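Local coordinates for protein deoxyhypusine hydroxylase (PDB 4D50) that uses a di-iron centre and O2 to hydroxylate the deoxyhypusine side chain of translation initiation factor eIF5A, completing the synthesis of hypusine, at residues Arg74-Leu79 and Glu98-Ile103; Glu239-Arg244 and Asp269-Val274. All coordinates share one frame; numbering follows the deposited sequence. Where two conformers were deposited one is given.

Interaction 1. Residues Arg74-Leu79 and Glu98-Ile103; sequences RAIPML and EALGAI. With GAI (guanidine), chain I.
Leu79 and Ile103 meet tip to tip, CD1 of the leucine lying 3.7 Å from CD1 of the isoleucine, at the centre of a contact made by apolar side chains between helix 76-84 and the C-terminal end of helix 90-103. Other methyl-to-methyl contacts surround this one. The isopropyl end of Leu79 rests on the methyl of Ala99 with both branches engaged: CD1 is 3.8 Å and CD2 3.9 Å from Ala99 CB. More loosely, Ile103 CD1 touches the methyl of Ala75, 4.3 Å from its CB.

Methyls also pack against methylenes. Ile103 CD1 lies 4.2 Å from Ile76 CG1, and Leu100 CD2 stands 3.7 Å from Leu79 CB. Leu100 and Ile76 cross at a slant, Leu100 CD2 lying 4.1 Å from both CG1 and CG2 of Ile76. The CB of Leu100 does not point at the other helix, but with CG anti to the carbonyl carbon (chi1 -70°) the end of the side chain comes nearer and brings CD2 to it.

One contact involves a polar atom: the same Leu100 methyl comes up to the carbonyl Ile76 O.

Further along helix 76-84, Val80 and Leu83 also touch Leu100; Leu67 of helix 57-70 packs on Ala75 and Leu79, and the loop residues Asp105 and Val108 lie against Ile76.

The segments belong to the first and second HEAT-like repeats, and the contact is inter-repeat packing in the superhelical stack, with Ala99 one helical turn beyond the iron ligand Glu95. Since only hydrocarbon groups of the side chains meet, the join depends on shape and burial of hydrocarbon, with no directional bond to fix the angle between the helices.

Interaction 2. Residues Glu239-Arg244 and Asp269-Val274; sequences ENPMVR and DPERVV. With GAI (guanidine), chain H; PER (peroxide ion), chain E.
Arg244 grips Asp269 end-on with two nitrogens, one to each carboxylate oxygen, in a salt bridge. The bond from NH2 to OD1 is 3.0 Å long and nearly straight (172°); OD1 lies in the guanidinium plane, yet the donor stands above the carboxylate plane, because the two flat groups are turned 57° apart. NH1 reaches OD2 at 3.0 Å on its syn side, less straight at 148°. Val274 CG2 lies over one guanidinium face, offset toward its rim, and 3.9 Å from Arg244 CB. The Pro241 ring meets the carboxylate end of Glu271, CG lying 3.8 Å from OE1.

The Arg244 chain, its CG anti to the carbonyl carbon, bends at chi3 and so brings the guanidinium to Asp269. Asp269 OD2 also accepts from Glu271 N (3.0 Å), closing an Asx turn just before helix 272-289; this donor and Arg244 NH1 come from opposite faces of the carboxylate. NH2 of Arg244 is held too by the carbonyl of Leu234. Asn240 caps helix 241-254, its OD1 taking Met242 N at 2.8 Å, and Met242 belongs to the peroxide pocket.

Replacing Asp269 by an alanine removes both carboxylate oxygens, and would probably leave Arg244 with the Leu234 carbonyl but no charged mate here and Glu271 N without its turn bond. One carboxylate thus ties the start of helix 272-289 to the helix that carries the iron ligands His245 and Glu246.

Overall arrangement
The two contacts come in series along the chain, interaction 1 closing well before interaction 2 opens, and lie in separate HEAT-repeat ranges. Their centres are 25 Å apart and their nearest atoms about 9 Å, without touching. Interaction 1 joins helices 76-84 and 90-103; interaction 2 joins helices 241-254 and 272-289. The iron and peroxide site draws on both halves: helix 90-103 gives His94 and Glu95 to one iron, and helix 241-254 gives His245 and Glu246 to the other, with His61 and His212 completing the protein ligands. Each contact thus packs a ligand-bearing helix against a neighbour, one by hydrocarbon packing, the other by a salt bridge together with packing.

Interaction 1. Residues Arg74-Leu79 and Glu98-Ile103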
loop_
_atom_site.group_PDB
_atom_site.type_symbol
_atom_site.label_atom_id
_atom_site.label_comp_id
_atom_site.label_asym_id
_atom_site.label_seq_id
_atom_site.Cartn_x
_atom_site.Cartn_y
_atom_site.Cartn_z
ATOM N N ARG A 74 -13.759 13.033 3.966
ATOM C CA ARG A 74 -13.139 14.123 4.768
ATOM C C ARG A 74 -11.618 14.238 4.574
ATOM O O ARG A 74 -11.051 15.250 4.862
ATOM C CB ARG A 74 -13.469 14.049 6.250
ATOM C CG ARG A 74 -14.947 14.363 6.554
ATOM C CD ARG A 74 -15.201 14.886 7.980
ATOM N NE ARG A 74 -15.285 16.337 7.969
ATOM C CZ ARG A 74 -16.359 17.009 7.563
ATOM N NH1 ARG A 74 -17.453 16.340 7.175
ATOM N NH2 ARG A 74 -16.340 18.348 7.530
ATOM N N ALA A 75 -10.981 13.155 4.100
ATOM C CA ALA A 75 -9.550 13.113 3.907
ATOM C C ALA A 75 -9.151 13.726 2.608
ATOM O O ALA A 75 -7.929 13.841 2.320
ATOM C CB ALA A 75 -9.027 11.673 3.990
ATOM N N ILE A 76 -10.139 14.044 1.746
ATOM C CA ILE A 76 -9.791 14.369 0.384
ATOM C C ILE A 76 -8.899 15.581 0.216
ATOM O O ILE A 76 -7.949 15.568 -0.549
ATOM C CB ILE A 76 -11.095 14.472 -0.491
ATOM C CG1 ILE A 76 -11.562 13.068 -0.871
ATOM C CG2 ILE A 76 -10.862 15.295 -1.758
ATOM C CD1 ILE A 76 -12.967 13.011 -1.456
ATOM N N PRO A 77 -9.218 16.713 0.934
ATOM C CA PRO A 77 -8.357 17.881 0.839
ATOM C C PRO A 77 -6.881 17.643 1.194
ATOM O O PRO A 77 -6.018 18.125 0.523
ATOM C CB PRO A 77 -9.015 18.895 1.792
ATOM C CG PRO A 77 -10.425 18.466 1.821
ATOM C CD PRO A 77 -10.407 16.952 1.761
ATOM N N MET A 78 -6.615 16.887 2.224
ATOM C CA MET A 78 -5.241 16.634 2.683
ATOM C C MET A 78 -4.574 15.793 1.627
ATOM O O MET A 78 -3.436 16.043 1.290
ATOM C CB MET A 78 -5.227 15.888 4.019
ATOM C CG MET A 78 -3.833 15.647 4.558
ATOM S SD MET A 78 -2.753 17.064 4.910
ATOM C CE MET A 78 -3.752 18.303 5.643
ATOM N N LEU A 79 -5.293 14.829 1.091
ATOM C CA LEU A 79 -4.667 13.889 0.086
ATOM C C LEU A 79 -4.363 14.641 -1.233
ATOM O O LEU A 79 -3.366 14.398 -1.903
ATOM C CB LEU A 79 -5.534 12.694 -0.202
ATOM C CG LEU A 79 -5.615 11.699 0.958
ATOM C CD1 LEU A 79 -6.731 10.695 0.819
ATOM C CD2 LEU A 79 -4.276 10.972 1.060
ATOM N N GLU A 98 -3.359 7.149 -5.280
ATOM C CA GLU A 98 -4.099 5.883 -5.048
ATOM C C GLU A 98 -5.209 6.002 -3.991
ATOM O O GLU A 98 -6.283 5.467 -4.169
ATOM C CB GLU A 98 -3.155 4.714 -4.650
ATOM C CG GLU A 98 -3.908 3.395 -4.488
ATOM C CD GLU A 98 -3.024 2.197 -4.216
ATOM O OE1 GLU A 98 -1.920 2.119 -4.796
ATOM O OE2 GLU A 98 -3.523 1.297 -3.505
ATOM N N ALA A 99 -4.933 6.726 -2.883
ATOM C CA ALA A 99 -5.853 6.886 -1.827
ATOM C C ALA A 99 -7.081 7.626 -2.302
ATOM O O ALA A 99 -8.139 7.321 -1.863
ATOM C CB ALA A 99 -5.206 7.556 -0.625
ATOM N N LEU A 100 -6.898 8.660 -3.155
ATOM C CA LEU A 100 -8.009 9.362 -3.755
ATOM C C LEU A 100 -8.906 8.396 -4.551
ATOM O O LEU A 100 -10.109 8.464 -4.367
ATOM C CB LEU A 100 -7.513 10.589 -4.597
ATOM C CG LEU A 100 -6.954 11.737 -3.729
ATOM C CD1 LEU A 100 -6.202 12.744 -4.594
ATOM C CD2 LEU A 100 -8.085 12.447 -2.902
ATOM N N GLY A 101 -8.283 7.460 -5.265
ATOM C CA GLY A 101 -9.001 6.390 -5.947
ATOM C C GLY A 101 -9.755 5.457 -5.022
ATOM O O GLY A 101 -10.884 5.021 -5.360
ATOM N N ALA A 102 -9.188 5.226 -3.824
ATOM C CA ALA A 102 -9.727 4.231 -2.917
ATOM C C ALA A 102 -10.919 4.737 -2.263
ATOM O O ALA A 102 -11.846 3.988 -2.012
ATOM C CB ALA A 102 -8.663 3.793 -1.938
ATOM N N ILE A 103 -10.942 6.029 -1.991
ATOM C CA ILE A 103 -12.109 6.665 -1.372
ATOM C C ILE A 103 -13.308 6.621 -2.323
ATOM O O ILE A 103 -14.417 6.365 -1.866
ATOM C CB ILE A 103 -11.801 8.086 -0.958
ATOM C CG1 ILE A 103 -10.822 8.062 0.228
ATOM C CG2 ILE A 103 -13.064 8.860 -0.511
ATOM C CD1 ILE A 103 -10.140 9.411 0.484
HETATM C C GAI I . -15.398 11.965 9.258
HETATM N N1 GAI I . -16.060 12.598 8.416
HETATM N N2 GAI I . -14.114 12.270 9.423
HETATM N N3 GAI I . -15.973 10.967 9.935
#

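Interaction 2. Residues Glu239-Arg244 and Asp269-Val274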
loop_
_atom_site.group_PDB
_atom_site.type_symbol
_atom_site.label_atom_id
_atom_site.label_comp_id
_atom_site.label_asym_id
_atom_site.label_seq_id
_atom_site.Cartn_x
_atom_site.Cartn_y
_atom_site.Cartn_z
ATOM N N GLU A 239 17.478 -2.461 -7.659
ATOM C CA GLU A 239 16.027 -2.332 -7.652
ATOM C C GLU A 239 15.562 -1.016 -7.022
ATOM O O GLU A 239 16.161 -0.477 -6.116
ATOM C CB GLU A 239 15.368 -3.568 -6.980
ATOM C CG GLU A 239 13.823 -3.569 -7.048
ATOM C CD GLU A 239 13.203 -3.454 -8.457
ATOM O OE1 GLU A 239 12.928 -2.319 -8.925
ATOM O OE2 GLU A 239 12.923 -4.508 -9.105
ATOM N N ASN A 240 14.447 -0.498 -7.531
ATOM C CA ASN A 240 13.868 0.721 -6.996
ATOM C C ASN A 240 13.541 0.591 -5.492
ATOM O O ASN A 240 13.045 -0.447 -5.076
ATOM C CB ASN A 240 12.616 0.972 -7.832
ATOM C CG ASN A 240 11.913 2.197 -7.424
ATOM O OD1 ASN A 240 11.335 2.253 -6.372
ATOM N ND2 ASN A 240 11.987 3.214 -8.228
ATOM N N PRO A 241 13.923 1.582 -4.654
ATOM C CA PRO A 241 13.734 1.495 -3.230
ATOM C C PRO A 241 12.267 1.285 -2.816
ATOM O O PRO A 241 11.980 0.544 -1.845
ATOM C CB PRO A 241 14.241 2.838 -2.683
ATOM C CG PRO A 241 14.875 3.518 -3.827
ATOM C CD PRO A 241 14.790 2.705 -5.055
ATOM N N MET A 242 11.334 1.821 -3.580
ATOM C CA MET A 242 9.907 1.605 -3.315
ATOM C C MET A 242 9.527 0.120 -3.496
ATOM O O MET A 242 8.715 -0.407 -2.742
ATOM C CB MET A 242 9.085 2.501 -4.260
ATOM C CG MET A 242 7.602 2.305 -4.215
ATOM S SD MET A 242 6.752 3.398 -5.363
ATOM C CE MET A 242 7.037 2.397 -6.817
ATOM N N VAL A 243 10.108 -0.542 -4.494
ATOM C CA VAL A 243 9.892 -1.977 -4.718
ATOM C C VAL A 243 10.594 -2.822 -3.614
ATOM O O VAL A 243 10.000 -3.774 -3.037
ATOM C CB VAL A 243 10.478 -2.468 -6.054
ATOM C CG1 VAL A 243 10.302 -3.950 -6.204
ATOM C CG2 VAL A 243 9.776 -1.711 -7.245
ATOM N N ARG A 244 11.810 -2.431 -3.314
ATOM C CA ARG A 244 12.516 -3.180 -2.283
ATOM C C ARG A 244 11.827 -3.059 -0.922
ATOM O O ARG A 244 11.679 -4.045 -0.197
ATOM C CB ARG A 244 13.964 -2.777 -2.184
ATOM C CG ARG A 244 14.809 -2.947 -3.468
ATOM C CD ARG A 244 16.185 -2.285 -3.307
ATOM N NE ARG A 244 16.869 -3.024 -2.274
ATOM C CZ ARG A 244 17.737 -2.527 -1.405
ATOM N NH1 ARG A 244 18.030 -1.235 -1.374
ATOM N NH2 ARG A 244 18.173 -3.346 -0.500
ATOM N N ASP A 269 20.690 -1.149 5.516
ATOM C CA ASP A 269 20.712 -0.740 4.118
ATOM C C ASP A 269 20.873 0.762 4.002
ATOM O O ASP A 269 20.365 1.512 4.791
ATOM C CB ASP A 269 19.374 -1.138 3.411
ATOM C CG ASP A 269 19.496 -1.174 1.934
ATOM O OD1 ASP A 269 20.099 -2.161 1.398
ATOM O OD2 ASP A 269 19.058 -0.204 1.249
ATOM N N PRO A 270 21.543 1.220 2.959
ATOM C CA PRO A 270 21.641 2.681 2.783
ATOM C C PRO A 270 20.347 3.417 2.497
ATOM O O PRO A 270 20.312 4.626 2.610
ATOM C CB PRO A 270 22.646 2.833 1.620
ATOM C CG PRO A 270 22.699 1.469 0.964
ATOM C CD PRO A 270 22.333 0.458 1.987
ATOM N N GLU A 271 19.309 2.722 2.032
ATOM C CA GLU A 271 18.042 3.367 1.663
ATOM C C GLU A 271 17.203 3.369 2.920
ATOM O O GLU A 271 16.891 2.316 3.526
ATOM C CB GLU A 271 17.379 2.583 0.524
ATOM C CG GLU A 271 18.116 2.743 -0.788
ATOM C CD GLU A 271 17.969 4.127 -1.377
ATOM O OE1 GLU A 271 17.033 4.899 -0.970
ATOM O OE2 GLU A 271 18.798 4.482 -2.218
ATOM N N ARG A 272 16.930 4.566 3.383
ATOM C CA ARG A 272 16.150 4.759 4.583
ATOM C C ARG A 272 14.835 4.066 4.502
ATOM O O ARG A 272 14.430 3.457 5.487
ATOM C CB ARG A 272 15.877 6.264 4.809
ATOM C CG ARG A 272 15.169 6.486 6.123
ATOM C CD ARG A 272 15.269 7.960 6.490
ATOM N NE ARG A 272 14.495 8.218 7.668
ATOM C CZ ARG A 272 14.288 9.444 8.172
ATOM N NH1 ARG A 272 14.862 10.482 7.616
ATOM N NH2 ARG A 272 13.534 9.597 9.233
ATOM N N VAL A 273 14.151 4.094 3.355
ATOM C CA VAL A 273 12.856 3.448 3.264
ATOM C C VAL A 273 12.979 1.905 3.463
ATOM O O VAL A 273 12.132 1.255 4.097
ATOM C CB VAL A 273 12.151 3.776 1.937
ATOM C CG1 VAL A 273 10.717 3.306 1.993
ATOM C CG2 VAL A 273 12.190 5.287 1.653
ATOM N N VAL A 274 14.050 1.329 2.946
ATOM C CA VAL A 274 14.359 -0.067 3.144
ATOM C C VAL A 274 14.784 -0.425 4.561
ATOM O O VAL A 274 14.208 -1.359 5.179
ATOM C CB VAL A 274 15.435 -0.553 2.120
ATOM C CG1 VAL A 274 15.825 -2.011 2.400
ATOM C CG2 VAL A 274 14.873 -0.397 0.710
HETATM C C GAI H . 16.613 2.423 -9.021
HETATM N N1 GAI H . 16.293 3.536 -8.548
HETATM N N2 GAI H . 15.838 1.915 -9.980
HETATM N N3 GAI H . 17.675 1.745 -8.567
HETATM O O1 PER E . 4.468 2.689 -1.987
HETATM O O2 PER E . 5.685 1.861 -1.526
#